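Local coordinates for protein histone-lysine N-methyltransferase, H3 lysine-9 specific SUVH6 (Arabidopsis thaliana, PDB 6A5N) that catalyses methylation of a lysine in the tail of histone H3 and binds DNA, probably through its SRA domain, at residues K352-I357 and R368-I373; K237-L242 and P255-N260; F452-C457 and L489-Y494; K326-E331 and N465-H470; K57-G62 and N85-H90. The protein carries 1 engineered substitution. One frame throughout, in Å; residues are numbered along the deposited sequence.

Interaction 1: K352-I357 and R368-I373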
# COMPACT_ATOMS: atom_id res chain seq x y z
N LYS A 352 9.49 10.68 -4.27
CA LYS A 352 8.40 11.34 -4.98
C LYS A 352 7.13 11.31 -4.14
O LYS A 352 6.02 11.36 -4.67
CB LYS A 352 8.15 10.65 -6.34
CG LYS A 352 9.21 10.95 -7.37
CD LYS A 352 9.44 12.44 -7.52
CE LYS A 352 9.53 12.82 -8.99
NZ LYS A 352 10.76 12.21 -9.53
N LEU A 353 7.31 11.22 -2.83
CA LEU A 353 6.20 11.29 -1.88
C LEU A 353 6.44 12.36 -0.83
O LEU A 353 7.58 12.70 -0.52
CB LEU A 353 5.97 9.93 -1.21
CG LEU A 353 5.25 8.93 -2.12
CD1 LEU A 353 5.19 7.53 -1.55
CD2 LEU A 353 3.85 9.46 -2.37
N PRO A 354 5.34 12.93 -0.28
CA PRO A 354 5.52 13.86 0.83
C PRO A 354 5.82 13.09 2.10
O PRO A 354 4.93 12.45 2.66
CB PRO A 354 4.16 14.58 0.91
CG PRO A 354 3.18 13.60 0.33
CD PRO A 354 3.93 12.76 -0.67
N LEU A 355 7.07 13.15 2.56
CA LEU A 355 7.46 12.45 3.78
C LEU A 355 7.77 13.43 4.90
O LEU A 355 8.20 14.56 4.64
CB LEU A 355 8.66 11.56 3.51
CG LEU A 355 8.40 10.42 2.53
CD1 LEU A 355 9.61 9.52 2.33
CD2 LEU A 355 7.20 9.62 2.98
N GLU A 356 7.54 13.01 6.14
CA GLU A 356 7.98 13.79 7.29
C GLU A 356 8.43 12.85 8.41
O GLU A 356 7.96 11.70 8.51
CB GLU A 356 6.86 14.73 7.78
CG GLU A 356 5.90 14.09 8.77
CD GLU A 356 4.79 15.03 9.24
OE1 GLU A 356 4.60 16.10 8.63
OE2 GLU A 356 4.12 14.68 10.23
N ILE A 357 9.35 13.33 9.24
CA ILE A 357 9.74 12.55 10.41
C ILE A 357 9.06 13.14 11.64
O ILE A 357 8.86 14.36 11.73
CB ILE A 357 11.27 12.50 10.59
CG1 ILE A 357 11.83 13.86 11.01
CG2 ILE A 357 11.93 12.01 9.31
CD1 ILE A 357 13.08 13.76 11.86
N ARG A 368 6.60 9.12 8.51
CA ARG A 368 5.26 8.91 7.96
C ARG A 368 5.04 9.74 6.70
O ARG A 368 5.86 10.62 6.36
CB ARG A 368 4.19 9.24 9.00
CG ARG A 368 4.29 10.65 9.53
CD ARG A 368 3.26 10.91 10.61
NE ARG A 368 3.34 12.28 11.09
CZ ARG A 368 2.65 12.77 12.11
NH1 ARG A 368 1.83 11.99 12.80
NH2 ARG A 368 2.79 14.04 12.46
N CYS A 369 3.96 9.43 6.00
CA CYS A 369 3.57 10.13 4.78
C CYS A 369 2.24 10.83 5.04
O CYS A 369 1.37 10.27 5.71
CB CYS A 369 3.46 9.15 3.61
SG CYS A 369 3.10 9.87 1.99
N LEU A 370 2.07 12.05 4.53
CA LEU A 370 0.83 12.76 4.81
C LEU A 370 -0.21 12.61 3.70
O LEU A 370 -1.22 13.34 3.68
CB LEU A 370 1.12 14.24 5.10
CG LEU A 370 1.96 15.07 4.14
CD1 LEU A 370 1.17 15.45 2.91
CD2 LEU A 370 2.43 16.32 4.85
N LYS A 371 0.01 11.66 2.80
CA LYS A 371 -1.03 11.28 1.85
C LYS A 371 -1.09 9.75 1.77
O LYS A 371 -0.20 9.07 2.29
CB LYS A 371 -0.75 11.93 0.48
CG LYS A 371 0.17 11.18 -0.47
CD LYS A 371 0.36 12.05 -1.72
CE LYS A 371 0.66 11.25 -2.99
NZ LYS A 371 0.56 12.17 -4.18
N SER A 372 -2.16 9.22 1.17
CA SER A 372 -2.29 7.78 1.04
C SER A 372 -1.26 7.24 0.07
O SER A 372 -0.99 7.85 -0.97
CB SER A 372 -3.71 7.39 0.59
OG SER A 372 -4.70 8.01 1.38
N ILE A 373 -0.66 6.11 0.43
CA ILE A 373 0.34 5.47 -0.41
C ILE A 373 -0.24 4.19 -1.00
O ILE A 373 -0.47 3.22 -0.28
CB ILE A 373 1.62 5.16 0.38
CG1 ILE A 373 2.11 6.38 1.15
CG2 ILE A 373 2.72 4.67 -0.55
CD1 ILE A 373 3.40 6.15 1.90
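Glu356 and Arg368 face each other in the antiparallel beta hairpin of strands 355-360 and 364-369, whose second strand belongs to the SET domain. They form its hydrogen-bonded pair. Glu356 N reaches Arg368 O at 2.9 Å, and Arg368 N returns to Glu356 O at the same length. Leu355 and Cys369 make the neighbouring non-hydrogen-bonded pair, with Leu355 CD2 3.8 Å from Cys369 CB. The side chains of Glu356 and Arg368 lie side by side and point the same way. Each has CG between the backbone N and the carbonyl carbon (chi1 86° and 58°) and an extended chain beyond, which sets the carboxylate at the guanidinium edge. Arg368 forms a salt bridge with Glu356 OE2, NE and NH2 each donating to it at 2.7 Å. NE comes from the anti side of that oxygen, NH2 nearly along its C-O axis. Phe358 adds a cation-pi contact to Arg368, and Val259 of the next strand touches both side chains. Beyond the paired strands, Pro354 CB rests 3.7 Å from Leu370 CD1, and the proline ring crosses the Lys371 chain at about a right angle. A methionine in place of Arg368 brings neither N-H donor, and the charge of Glu356 would probably be left without its mate. Two N-H groups on one oxygen are likely to gather negative charge there and favour the ionised carboxylate.

Interaction 2: K237-L242 and P255-N260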
# COMPACT_ATOMS: atom_id res chain seq x y z
N LYS A 237 -1.09 24.11 8.03
CA LYS A 237 -0.15 25.21 7.86
C LYS A 237 0.62 25.55 9.14
O LYS A 237 1.85 25.68 9.14
CB LYS A 237 -0.88 26.44 7.30
CG LYS A 237 -2.20 26.14 6.58
CD LYS A 237 -2.13 26.44 5.09
CE LYS A 237 -1.64 25.25 4.29
NZ LYS A 237 -1.33 25.61 2.87
N TYR A 238 -0.13 25.75 10.23
CA TYR A 238 0.42 26.23 11.49
C TYR A 238 1.43 25.25 12.07
O TYR A 238 2.46 25.67 12.59
CB TYR A 238 -0.71 26.44 12.47
CG TYR A 238 -1.36 25.15 12.88
CD1 TYR A 238 -1.63 24.16 11.95
CD2 TYR A 238 -1.68 24.90 14.20
CE1 TYR A 238 -2.22 22.97 12.32
CE2 TYR A 238 -2.28 23.72 14.58
CZ TYR A 238 -2.54 22.76 13.64
OH TYR A 238 -3.11 21.59 14.03
N ARG A 239 1.09 23.97 12.04
CA ARG A 239 2.05 22.89 12.13
C ARG A 239 3.00 23.11 13.30
O ARG A 239 4.20 22.92 13.16
CB ARG A 239 2.81 22.75 10.82
CG ARG A 239 2.02 22.05 9.72
CD ARG A 239 2.71 20.78 9.25
NE ARG A 239 2.67 20.62 7.81
CZ ARG A 239 3.69 20.87 7.00
NH1 ARG A 239 4.84 21.30 7.50
NH2 ARG A 239 3.57 20.70 5.69
N GLU A 240 2.46 23.50 14.45
CA GLU A 240 3.26 24.12 15.48
C GLU A 240 4.30 23.16 15.97
O GLU A 240 5.22 23.55 16.67
CB GLU A 240 2.41 24.61 16.65
CG GLU A 240 1.95 26.06 16.54
CD GLU A 240 2.93 27.07 17.14
OE1 GLU A 240 3.25 26.96 18.34
OE2 GLU A 240 3.35 28.00 16.42
N GLY A 241 4.11 21.89 15.62
CA GLY A 241 5.01 20.81 15.94
C GLY A 241 6.31 20.89 15.17
O GLY A 241 7.23 20.12 15.47
N LEU A 242 6.41 21.78 14.19
CA LEU A 242 7.61 21.85 13.35
C LEU A 242 8.91 22.10 14.13
O LEU A 242 9.01 23.06 14.88
CB LEU A 242 7.44 22.93 12.27
CG LEU A 242 6.36 22.67 11.22
CD1 LEU A 242 6.43 23.70 10.11
CD2 LEU A 242 6.49 21.26 10.66
N PRO A 255 11.42 19.40 0.49
CA PRO A 255 11.78 19.37 1.92
C PRO A 255 11.12 18.23 2.68
O PRO A 255 9.97 17.89 2.41
CB PRO A 255 11.28 20.73 2.43
CG PRO A 255 11.19 21.60 1.20
CD PRO A 255 10.80 20.68 0.10
N ILE A 256 11.86 17.64 3.61
CA ILE A 256 11.27 16.68 4.55
C ILE A 256 11.27 17.36 5.91
O ILE A 256 12.34 17.66 6.47
CB ILE A 256 12.04 15.34 4.59
CG1 ILE A 256 11.97 14.66 3.22
CG2 ILE A 256 11.47 14.43 5.69
CD1 ILE A 256 12.96 13.54 3.02
N SER A 257 10.08 17.65 6.41
CA SER A 257 9.92 18.35 7.68
C SER A 257 9.88 17.41 8.88
O SER A 257 9.58 16.22 8.76
CB SER A 257 8.65 19.21 7.65
OG SER A 257 8.76 20.22 6.67
N ALA A 258 10.22 17.98 10.03
CA ALA A 258 10.25 17.23 11.28
C ALA A 258 9.24 17.83 12.22
O ALA A 258 9.27 19.04 12.47
CB ALA A 258 11.64 17.26 11.89
N VAL A 259 8.34 17.00 12.76
CA VAL A 259 7.36 17.51 13.71
C VAL A 259 7.33 16.73 15.02
O VAL A 259 7.59 15.51 15.07
CB VAL A 259 5.94 17.54 13.10
CG1 VAL A 259 5.89 18.51 11.93
CG2 VAL A 259 5.51 16.16 12.66
N ASN A 260 7.01 17.47 16.08
CA ASN A 260 6.83 16.91 17.41
C ASN A 260 5.78 17.71 18.17
O ASN A 260 5.85 18.93 18.23
CB ASN A 260 8.15 16.91 18.17
CG ASN A 260 8.04 16.31 19.55
OD1 ASN A 260 7.00 15.76 19.93
ND2 ASN A 260 9.12 16.38 20.30
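Asn260 N donates to Gly241 O at 2.7 Å, and beside this bond Leu242 and Val259 form an antiparallel non-hydrogen-bonded pair. The donor stands well off the C=O axis and is tilted 32° from the carbonyl plane. Val259 CA also approaches Gly241 O, at 3.2 Å, in a CA-H...O contact. A second such contact joins Leu242 CA to Ala258 O at 3.4 Å. The strand is entered through a type I turn from Arg239 to Leu242, closed by Leu242 N to Arg239 O at 2.7 Å. A side chain on Gly241 would point toward the other strand, and a CB there would come tight against Asn260 O. The turn leads into strand 242-244, an outermost strand of a four-stranded mixed sheet. Strand 257-259 lies next to it and pairs in turn with strand 355-360. The side chains of Leu242 and Val259 cross obliquely on one face, although their modelled separation is doubtful. Val259 CB lies 3.7 Å from Gly241 O. Arg239 has a chain bent at chi2 and chi3, and its NH1 comes no closer than 4.1 Å to Ser257 OG. That hydroxyl is hydrogen-bonded to Leu245 O instead.

Interaction 3: F452-C457 and L489-Y494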
# COMPACT_ATOMS: atom_id res chain seq x y z
N PHE A 452 15.43 6.76 9.59
CA PHE A 452 14.49 6.97 10.69
C PHE A 452 13.34 5.97 10.68
O PHE A 452 12.49 5.99 11.59
CB PHE A 452 13.92 8.39 10.64
CG PHE A 452 14.92 9.48 10.92
CD1 PHE A 452 15.44 9.65 12.20
CD2 PHE A 452 15.30 10.35 9.92
CE1 PHE A 452 16.35 10.67 12.46
CE2 PHE A 452 16.21 11.37 10.17
CZ PHE A 452 16.73 11.53 11.44
N ILE A 453 13.27 5.12 9.66
CA ILE A 453 12.21 4.13 9.59
C ILE A 453 12.38 3.09 10.70
O ILE A 453 13.47 2.53 10.86
CB ILE A 453 12.18 3.44 8.21
CG1 ILE A 453 12.05 4.48 7.10
CG2 ILE A 453 11.00 2.48 8.11
CD1 ILE A 453 12.06 3.88 5.72
N ASN A 454 11.32 2.85 11.47
CA ASN A 454 11.40 1.90 12.58
C ASN A 454 11.00 0.50 12.16
O ASN A 454 10.51 0.28 11.05
CB ASN A 454 10.51 2.35 13.75
CG ASN A 454 10.98 3.66 14.36
OD1 ASN A 454 12.04 3.73 14.98
ND2 ASN A 454 10.16 4.69 14.22
N HIS A 455 11.19 -0.46 13.07
CA HIS A 455 10.93 -1.86 12.78
C HIS A 455 9.60 -2.34 13.35
O HIS A 455 9.17 -1.89 14.42
CB HIS A 455 12.07 -2.72 13.31
CG HIS A 455 13.35 -1.97 13.52
ND1 HIS A 455 13.57 -1.16 14.61
CD2 HIS A 455 14.48 -1.90 12.77
CE1 HIS A 455 14.78 -0.63 14.53
NE2 HIS A 455 15.35 -1.06 13.42
N SER A 456 8.93 -3.25 12.65
CA SER A 456 7.62 -3.76 13.10
C SER A 456 7.39 -5.22 12.76
O SER A 456 7.81 -5.69 11.70
CB SER A 456 6.50 -2.91 12.50
OG SER A 456 5.28 -3.11 13.19
N CYS A 457 6.69 -5.91 13.66
CA CYS A 457 6.25 -7.29 13.47
C CYS A 457 5.13 -7.39 12.43
O CYS A 457 4.88 -8.46 11.87
CB CYS A 457 5.78 -7.89 14.81
SG CYS A 457 6.96 -7.73 16.18
N LEU A 489 -0.54 9.31 7.28
CA LEU A 489 0.01 9.43 8.64
C LEU A 489 0.35 8.09 9.32
O LEU A 489 1.03 8.09 10.36
CB LEU A 489 -0.95 10.21 9.55
CG LEU A 489 -0.72 11.71 9.71
CD1 LEU A 489 -0.90 12.39 8.39
CD2 LEU A 489 -1.67 12.30 10.74
N GLN A 490 -0.10 6.98 8.76
CA GLN A 490 0.26 5.69 9.34
C GLN A 490 1.78 5.57 9.28
O GLN A 490 2.41 5.95 8.28
CB GLN A 490 -0.41 4.52 8.63
CG GLN A 490 -0.09 3.18 9.31
CD GLN A 490 -0.81 2.00 8.73
OE1 GLN A 490 -0.22 1.19 8.01
NE2 GLN A 490 -2.08 1.84 9.07
N GLU A 491 2.37 5.07 10.36
CA GLU A 491 3.82 5.01 10.47
C GLU A 491 4.41 4.01 9.50
O GLU A 491 3.85 2.93 9.25
CB GLU A 491 4.23 4.65 11.89
CG GLU A 491 5.59 5.22 12.30
CD GLU A 491 6.15 4.53 13.53
OE1 GLU A 491 5.46 3.67 14.12
OE2 GLU A 491 7.29 4.86 13.90
N LEU A 492 5.56 4.36 8.94
CA LEU A 492 6.21 3.47 8.01
C LEU A 492 7.18 2.57 8.78
O LEU A 492 8.05 3.05 9.52
CB LEU A 492 6.91 4.28 6.92
CG LEU A 492 5.94 5.18 6.15
CD1 LEU A 492 6.66 6.05 5.11
CD2 LEU A 492 4.85 4.36 5.50
N CYS A 493 7.02 1.27 8.62
CA CYS A 493 7.92 0.32 9.27
C CYS A 493 8.21 -0.90 8.39
O CYS A 493 7.39 -1.28 7.53
CB CYS A 493 7.32 -0.11 10.61
SG CYS A 493 5.52 -0.26 10.59
N TYR A 494 9.39 -1.48 8.60
CA TYR A 494 9.79 -2.73 7.93
C TYR A 494 10.21 -3.77 8.97
O TYR A 494 10.74 -3.39 10.02
CB TYR A 494 10.93 -2.49 6.91
CG TYR A 494 12.22 -1.95 7.50
CD1 TYR A 494 13.23 -2.80 7.91
CD2 TYR A 494 12.43 -0.58 7.59
CE1 TYR A 494 14.41 -2.30 8.43
CE2 TYR A 494 13.60 -0.07 8.11
CZ TYR A 494 14.60 -0.94 8.52
OH TYR A 494 15.77 -0.42 9.03
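Asn454 ND2 donates to Glu491 OE2 at 2.9 Å, beside a short, weakly bonded parallel strand pair that brings together the two sequence motifs that form the SET-domain pseudoknot. These are the Asn-His-Ser-Cys stretch beginning at Asn454 and the Glu-Leu-Cys-Tyr stretch beginning at Glu491. In SET methyltransferases such stretches lie close to the cofactor and substrate sites. The amide meets OE2 nearly along its C-O axis, with the oxygen tilted from the amide plane. Glu491 reaches it with CG anti to the backbone N (chi1 -151°) and an extended chain. The backbones are joined by Tyr494 N to Asn454 O and Ser456 N to Tyr494 O, both 3.2 Å. The first donor lies in the carbonyl plane; the second comes from above it. Ile453 CG2 touches the edge of the Tyr494 ring, 3.4 Å from CD2. His455 turns its ring edge toward the Tyr494 face in an offset edge-to-face pair, centroids 5.8 Å apart and planes at 71°. A leucine in place of Asn454 has no amide to give, so Glu491 OE2 would probably be left without this donor and the tie between the two segments would probably weaken. Further out, ND2 of Asn454 also bonds Trp365 O, and Glu491 OE1 makes a salt bridge to Arg363. Phe480 stacks on Tyr494, and Tyr496 stacks on His455. Ser456 CB sits 3.4 Å from Cys493 SG.

Interaction 4: K326-E331 and N465-H470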
# COMPACT_ATOMS: atom_id res chain seq x y z
N LYS A 326 11.36 -9.39 -5.86
CA LYS A 326 12.31 -10.21 -6.61
C LYS A 326 13.61 -10.23 -5.84
O LYS A 326 13.81 -9.38 -4.95
CB LYS A 326 12.49 -9.68 -8.04
CG LYS A 326 11.65 -10.43 -9.07
CD LYS A 326 11.16 -9.50 -10.17
CE LYS A 326 11.08 -10.21 -11.51
NZ LYS A 326 12.38 -10.79 -11.95
N PRO A 327 14.47 -11.22 -6.13
CA PRO A 327 15.79 -11.22 -5.49
C PRO A 327 16.52 -9.94 -5.85
O PRO A 327 17.00 -9.26 -4.95
CB PRO A 327 16.47 -12.46 -6.08
CG PRO A 327 15.33 -13.38 -6.41
CD PRO A 327 14.22 -12.47 -6.87
N THR A 328 16.57 -9.61 -7.14
CA THR A 328 17.23 -8.40 -7.61
C THR A 328 16.47 -7.70 -8.75
O THR A 328 16.03 -8.35 -9.71
CB THR A 328 18.65 -8.71 -8.12
OG1 THR A 328 19.30 -9.62 -7.21
CG2 THR A 328 19.47 -7.44 -8.23
N ILE A 329 16.30 -6.38 -8.65
CA ILE A 329 15.69 -5.62 -9.74
C ILE A 329 16.73 -4.76 -10.47
O ILE A 329 17.43 -3.97 -9.85
CB ILE A 329 14.57 -4.71 -9.23
CG1 ILE A 329 13.39 -5.57 -8.77
CG2 ILE A 329 14.15 -3.71 -10.31
CD1 ILE A 329 12.15 -4.80 -8.63
N TYR A 330 16.82 -4.93 -11.78
CA TYR A 330 17.77 -4.18 -12.61
C TYR A 330 17.12 -2.95 -13.25
O TYR A 330 16.23 -3.08 -14.09
CB TYR A 330 18.34 -5.12 -13.67
CG TYR A 330 19.02 -6.31 -13.05
CD1 TYR A 330 20.36 -6.25 -12.68
CD2 TYR A 330 18.32 -7.47 -12.79
CE1 TYR A 330 20.98 -7.33 -12.09
CE2 TYR A 330 18.94 -8.56 -12.19
CZ TYR A 330 20.27 -8.48 -11.85
OH TYR A 330 20.88 -9.56 -11.26
N GLU A 331 17.57 -1.76 -12.86
CA GLU A 331 17.11 -0.55 -13.52
C GLU A 331 18.11 -0.07 -14.61
O GLU A 331 19.31 -0.39 -14.56
CB GLU A 331 16.86 0.55 -12.48
CG GLU A 331 15.45 0.50 -11.91
CD GLU A 331 15.17 1.58 -10.88
OE1 GLU A 331 15.41 2.77 -11.20
OE2 GLU A 331 14.65 1.25 -9.79
N ASN A 465 16.11 -5.12 -3.38
CA ASN A 465 17.43 -4.80 -3.88
C ASN A 465 17.39 -4.38 -5.35
O ASN A 465 17.00 -5.17 -6.22
CB ASN A 465 18.37 -6.00 -3.69
CG ASN A 465 18.72 -6.24 -2.24
OD1 ASN A 465 18.84 -5.30 -1.46
ND2 ASN A 465 18.93 -7.50 -1.88
N VAL A 466 17.79 -3.15 -5.66
CA VAL A 466 17.85 -2.77 -7.06
C VAL A 466 19.29 -2.49 -7.51
O VAL A 466 20.12 -1.99 -6.74
CB VAL A 466 16.97 -1.54 -7.40
CG1 VAL A 466 15.56 -1.69 -6.79
CG2 VAL A 466 17.61 -0.26 -6.93
N LEU A 467 19.58 -2.86 -8.75
CA LEU A 467 20.86 -2.55 -9.35
C LEU A 467 20.71 -1.60 -10.53
O LEU A 467 20.08 -1.94 -11.54
CB LEU A 467 21.58 -3.84 -9.79
CG LEU A 467 22.22 -4.63 -8.66
CD1 LEU A 467 22.81 -5.95 -9.12
CD2 LEU A 467 23.28 -3.79 -8.00
N TYR A 468 21.22 -0.39 -10.34
CA TYR A 468 21.62 0.50 -11.41
C TYR A 468 23.00 0.93 -10.93
O TYR A 468 23.44 0.44 -9.89
CB TYR A 468 20.65 1.68 -11.61
CG TYR A 468 20.49 2.61 -10.42
CD1 TYR A 468 21.01 3.90 -10.46
CD2 TYR A 468 19.81 2.22 -9.28
CE1 TYR A 468 20.87 4.77 -9.39
CE2 TYR A 468 19.66 3.07 -8.20
CZ TYR A 468 20.18 4.34 -8.26
OH TYR A 468 20.03 5.19 -7.18
N ASP A 469 23.67 1.81 -11.68
CA ASP A 469 25.01 2.30 -11.32
C ASP A 469 26.10 1.24 -11.51
O ASP A 469 27.17 1.55 -12.04
CB ASP A 469 25.08 2.79 -9.87
CG ASP A 469 24.23 4.01 -9.63
OD1 ASP A 469 23.84 4.68 -10.61
OD2 ASP A 469 23.99 4.31 -8.45
N HIS A 470 25.85 0.01 -11.07
CA HIS A 470 26.85 -1.06 -11.14
C HIS A 470 26.20 -2.43 -11.10
O HIS A 470 24.98 -2.52 -10.99
CB HIS A 470 27.85 -0.93 -10.00
CG HIS A 470 27.24 -1.07 -8.64
ND1 HIS A 470 27.21 -2.27 -7.96
CD2 HIS A 470 26.63 -0.17 -7.84
CE1 HIS A 470 26.60 -2.10 -6.80
NE2 HIS A 470 26.24 -0.84 -6.70
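Leu467 N donates to Ile329 O at 2.7 Å, the shortest hydrogen bond between the two segments. It is nearly straight, with an angle of 162° at the hydrogen. Val466 CA approaches the same oxygen at 3.1 Å, as a CA-H...O contact. Ile329 N bonds to Asn465 O at 2.8 Å, and Glu331 N to Leu467 O at 2.8 Å. The last of these donors stands above the carbonyl plane, so it does not use a lone pair. Together the bonds make a parallel ladder in which Ile329 pairs with Val466 and Tyr330 with Leu467. Strand 329-330 of the pre-SET region is thereby added to the edge of a mixed sheet, next to strand 461-467 of the SET domain. On one face, Leu467 has CG anti to the carbonyl carbon (chi1 -77°) and lies alongside Tyr330. Its CD1 reaches Tyr330 CE1 at 3.8 Å and also touches Thr328 CG2. That methyl stands over one face of the Tyr330 ring, toward the rim. On the other face, Ile329 CB meets Val466 CG1 at 4.0 Å. At the end of the ladder Glu331 CB packs against Tyr468 CB, also at 4.0 Å. Tyr468 in turn stacks on His477. The Glu331 carboxylate turns to other partners: OE2 bonds Thr347 OG1, and OE1 bonds Val346 N. The Glu331 side chain is about 8 Å from a bound zinc ion, too far to be a ligand of it.

Interaction 5: K57-G62 and N85-H90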
# COMPACT_ATOMS: atom_id res chain seq x y z
N LYS A 57 -10.19 -17.98 -2.37
CA LYS A 57 -9.41 -16.98 -1.64
C LYS A 57 -10.28 -15.87 -1.03
O LYS A 57 -9.78 -15.05 -0.27
CB LYS A 57 -8.35 -16.38 -2.59
CG LYS A 57 -7.27 -17.36 -3.09
CD LYS A 57 -6.45 -17.95 -1.93
CE LYS A 57 -5.28 -18.81 -2.44
NZ LYS A 57 -4.66 -19.65 -1.36
N PHE A 58 -11.57 -15.85 -1.37
CA PHE A 58 -12.52 -14.93 -0.74
C PHE A 58 -12.62 -15.17 0.77
O PHE A 58 -12.45 -16.30 1.24
CB PHE A 58 -13.92 -15.08 -1.37
CG PHE A 58 -14.13 -14.26 -2.62
CD1 PHE A 58 -13.14 -14.17 -3.60
CD2 PHE A 58 -15.35 -13.63 -2.85
CE1 PHE A 58 -13.35 -13.44 -4.75
CE2 PHE A 58 -15.56 -12.89 -4.01
CZ PHE A 58 -14.56 -12.80 -4.95
N LEU A 59 -12.85 -14.10 1.54
CA LEU A 59 -13.12 -14.21 2.97
C LEU A 59 -14.62 -14.06 3.20
O LEU A 59 -15.29 -13.36 2.44
CB LEU A 59 -12.34 -13.15 3.75
CG LEU A 59 -11.07 -13.59 4.48
CD1 LEU A 59 -10.33 -14.67 3.71
CD2 LEU A 59 -10.17 -12.40 4.73
N ASN A 60 -15.13 -14.72 4.24
CA ASN A 60 -16.56 -14.67 4.57
C ASN A 60 -17.46 -14.91 3.36
O ASN A 60 -18.44 -14.19 3.16
CB ASN A 60 -16.92 -13.32 5.21
CG ASN A 60 -16.08 -13.01 6.44
OD1 ASN A 60 -15.85 -13.86 7.30
ND2 ASN A 60 -15.61 -11.77 6.53
N SER A 61 -17.13 -15.91 2.55
CA SER A 61 -17.88 -16.18 1.33
C SER A 61 -19.25 -16.77 1.65
O SER A 61 -19.37 -17.62 2.53
CB SER A 61 -17.10 -17.13 0.41
OG SER A 61 -17.86 -17.49 -0.73
N GLY A 62 -20.28 -16.31 0.95
CA GLY A 62 -21.62 -16.83 1.17
C GLY A 62 -22.31 -16.40 2.46
O GLY A 62 -23.35 -16.98 2.82
N ASN A 85 -15.92 -6.64 -1.40
CA ASN A 85 -16.61 -7.90 -1.64
C ASN A 85 -15.75 -9.10 -1.24
O ASN A 85 -16.21 -9.94 -0.47
CB ASN A 85 -17.04 -8.01 -3.10
CG ASN A 85 -17.89 -9.26 -3.37
OD1 ASN A 85 -17.35 -10.33 -3.63
ND2 ASN A 85 -19.21 -9.11 -3.33
N ILE A 86 -14.51 -9.17 -1.72
CA ILE A 86 -13.70 -10.35 -1.38
C ILE A 86 -13.49 -10.44 0.13
O ILE A 86 -13.29 -11.53 0.65
CB ILE A 86 -12.31 -10.37 -2.10
CG1 ILE A 86 -11.31 -9.42 -1.44
CG2 ILE A 86 -12.45 -10.09 -3.59
CD1 ILE A 86 -9.95 -9.35 -2.16
N LEU A 87 -13.54 -9.31 0.83
CA LEU A 87 -13.38 -9.33 2.28
C LEU A 87 -14.73 -9.54 3.04
O LEU A 87 -14.73 -9.93 4.21
CB LEU A 87 -12.70 -8.04 2.76
CG LEU A 87 -11.23 -7.86 2.36
CD1 LEU A 87 -10.56 -6.78 3.18
CD2 LEU A 87 -10.48 -9.15 2.53
N GLY A 88 -15.85 -9.30 2.37
CA GLY A 88 -17.16 -9.48 2.98
C GLY A 88 -17.61 -8.22 3.70
O GLY A 88 -18.63 -8.23 4.40
N ILE A 89 -16.84 -7.15 3.54
CA ILE A 89 -17.15 -5.85 4.14
C ILE A 89 -18.44 -5.29 3.56
O ILE A 89 -19.27 -4.74 4.27
CB ILE A 89 -16.01 -4.82 3.91
CG1 ILE A 89 -14.74 -5.22 4.65
CG2 ILE A 89 -16.43 -3.42 4.33
CD1 ILE A 89 -13.62 -4.23 4.49
N HIS A 90 -18.58 -5.44 2.24
CA HIS A 90 -19.68 -4.90 1.47
C HIS A 90 -19.78 -5.75 0.21
O HIS A 90 -18.85 -5.76 -0.60
CB HIS A 90 -19.43 -3.43 1.14
CG HIS A 90 -20.64 -2.68 0.65
ND1 HIS A 90 -21.61 -2.19 1.50
CD2 HIS A 90 -20.99 -2.28 -0.60
CE1 HIS A 90 -22.53 -1.55 0.79
NE2 HIS A 90 -22.18 -1.60 -0.49
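Phe58 has its ring anti to the carbonyl carbon (chi1 -85°), which swings it toward the end of helix 81-87 and under the CG2 branch of Ile86. That methyl sits over one ring face in a CH-pi contact, 3.9 Å from CG2 to the Phe58 centroid. Asn85 OD1 comes 3.1 Å from Phe58 CE2, with the amide steeply turned against the ring. Asn85 ND2 is bonded to Lys91 O, and the residue also packs on a phosphate of the bound DNA. Leu59 and Leu87 lie side by side, their CD2 atoms 3.9 Å apart, and both touch helix 4-30. Two polar bonds fasten the loop to the helix end. Leu59 N donates to Ile86 O at 2.8 Å, almost straight on. Asn60 ND2 reaches Leu87 O at 3.1 Å, tilted from the carbonyl plane. Gly88 ends the helix in a Schellman motif, with a positive phi of 88°. A side chain there would clash with Asn60 CB. Carbonyls of the last helical turn often lack a partner within the helix; here two of them accept from the 57-62 loop, which would probably offset the partial negative charge of the helix end.

How the interactions relate
From the N terminus, interaction 5 comes first: it closes a loop of 22 residues in the DNA-binding part and lies far from the others. Interaction 2 follows and closes a short loop of 12 residues. Interaction 4 opens next, and its long loop joins the pre-SET region to the SET domain. Interaction 1, a hairpin, is nested inside that loop. Interaction 3 crosses interaction 4, because residues 452-457 precede 465-470 and 489-494 follow them. Interactions 1 and 2 share one sheet, where Ile357 bonds to Ser257 and Val259. Interactions 1 and 3 touch through Cys369 O and Leu489 N, 2.7 Å apart, linking the hairpin to the pseudoknot.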